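Local coordinates for putative capsular polysaccharide biosynthesis protein (Streptococcus pneumoniae serotype 4, PDB 6EWJ) that probably transfers an amino group to a sugar with the help of pyridoxal phosphate, as an essential aminotransferase of pneumococcal teichoic acid biosynthesis, at residues P134-L137 with V141-Y144. Residues are numbered along the deposited sequence; the frame is centred on the assembly and turned at random.
Sequences PVEL and VCDY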
loop_
_atom_site.group_PDB
_atom_site.type_symbol
_atom_site.label_atom_id
_atom_site.label_comp_id
_atom_site.label_asym_id
_atom_site.label_seq_id
_atom_site.Cartn_x
_atom_site.Cartn_y
_atom_site.Cartn_z
ATOM N N PRO A 134 18.115 -5.312 -13.010
ATOM C CA PRO A 134 18.236 -4.372 -14.111
ATOM C C PRO A 134 17.023 -3.432 -14.192
ATOM O O PRO A 134 15.897 -3.861 -13.856
ATOM C CB PRO A 134 18.248 -5.292 -15.360
ATOM C CG PRO A 134 18.358 -6.701 -14.856
ATOM C CD PRO A 134 17.714 -6.649 -13.494
ATOM N N VAL A 135 17.243 -2.216 -14.680
ATOM C CA VAL A 135 16.164 -1.303 -14.971
ATOM C C VAL A 135 16.017 -1.079 -16.466
ATOM O O VAL A 135 17.011 -0.813 -17.181
ATOM C CB VAL A 135 16.325 0.051 -14.238
ATOM C CG1 VAL A 135 17.583 0.790 -14.626
ATOM C CG2 VAL A 135 15.150 0.969 -14.486
ATOM N N GLU A 136 14.788 -1.152 -16.937
ATOM C CA GLU A 136 14.509 -1.056 -18.341
ATOM C C GLU A 136 14.226 0.431 -18.613
ATOM O O GLU A 136 13.110 0.873 -18.852
ATOM C CB GLU A 136 13.361 -1.970 -18.772
ATOM C CG GLU A 136 13.267 -3.313 -18.086
ATOM C CD GLU A 136 14.440 -4.260 -18.292
ATOM O OE1 GLU A 136 15.421 -3.959 -19.017
ATOM O OE2 GLU A 136 14.368 -5.350 -17.661
ATOM N N LEU A 137 15.300 1.217 -18.563
ATOM C CA LEU A 137 15.170 2.664 -18.554
ATOM C C LEU A 137 14.503 3.185 -19.811
ATOM O O LEU A 137 14.921 2.836 -20.935
ATOM C CB LEU A 137 16.524 3.334 -18.418
ATOM C CG LEU A 137 16.463 4.846 -18.218
ATOM C CD1 LEU A 137 16.005 5.209 -16.805
ATOM C CD2 LEU A 137 17.862 5.423 -18.446
ATOM N N VAL A 141 14.889 -2.284 -22.982
ATOM C CA VAL A 141 15.100 -3.490 -22.201
ATOM C C VAL A 141 16.577 -3.802 -22.232
ATOM O O VAL A 141 17.199 -3.651 -23.277
ATOM C CB VAL A 141 14.307 -4.701 -22.767
ATOM C CG1 VAL A 141 14.652 -5.982 -22.024
ATOM C CG2 VAL A 141 12.805 -4.442 -22.620
ATOM N N CYS A 142 17.134 -4.252 -21.102
ATOM C CA CYS A 142 18.546 -4.637 -21.017
ATOM C C CYS A 142 18.993 -5.880 -21.855
ATOM O O CYS A 142 18.187 -6.625 -22.396
ATOM C CB CYS A 142 18.935 -4.854 -19.570
ATOM S SG CYS A 142 18.830 -3.288 -18.618
ATOM N N ASP A 143 20.297 -6.087 -21.909
ATOM C CA ASP A 143 20.937 -7.192 -22.663
ATOM C C ASP A 143 20.765 -8.477 -21.852
ATOM O O ASP A 143 21.662 -8.889 -21.105
ATOM C CB ASP A 143 22.430 -6.792 -22.829
ATOM C CG ASP A 143 23.235 -7.709 -23.690
ATOM O OD1 ASP A 143 22.722 -8.695 -24.246
ATOM O OD2 ASP A 143 24.470 -7.442 -23.739
ATOM N N TYR A 144 19.579 -9.083 -21.952
ATOM C CA TYR A 144 19.273 -10.274 -21.139
ATOM C C TYR A 144 20.130 -11.487 -21.494
ATOM O O TYR A 144 20.483 -12.241 -20.602
ATOM C CB TYR A 144 17.772 -10.564 -21.065
ATOM C CG TYR A 144 17.135 -9.742 -19.984
ATOM C CD1 TYR A 144 16.672 -8.458 -20.242
ATOM C CD2 TYR A 144 17.081 -10.218 -18.663
ATOM C CE1 TYR A 144 16.103 -7.686 -19.235
ATOM C CE2 TYR A 144 16.535 -9.450 -17.645
ATOM C CZ TYR A 144 16.047 -8.193 -17.939
ATOM O OH TYR A 144 15.526 -7.412 -16.944
#
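Glu136 lays its carboxylate against the phenol end of Tyr144 and the backbone of Val141 and Cys142. The two segments are the ends of the loop that leads from strand 129-132 to helix 144-153, the beta-alpha connection that leaves the central mixed sheet of a PLP-dependent aminotransferase of the DegT/DnrJ/EryC1 family. An inverse gamma turn is centred on Glu136. Its side chain bends at chi2 (-63°), which brings the carboxylate back to the returning chain. Each oxygen then takes one bond across the loop. Glu136 OE1 accepts Cys142 N at 2.7 Å; the N-H arrives from almost straight beyond the C-O bond, and the bond is close to linear (162°). Glu136 OE2 accepts Tyr144 OH in a very short bond of 2.5 Å. The carboxylate sits at the edge of the Tyr144 ring, with the two planes 43° apart. OE2 has a second partner, Ser175 OG on strand 172-177, and bonds on both oxygens hold the rotation of this buried group. Pro134 CG approaches the ring obliquely, 3.6 Å from Tyr144 OH. The side chain of Val135 points away from the returning chain and lies near His179, which binds pyridoxal phosphate in another structure of this protein; no cofactor is bound to this chain. Cys142 SG touches both Pro134 CB, at 3.9 Å, and Val135 O, at 3.4 Å.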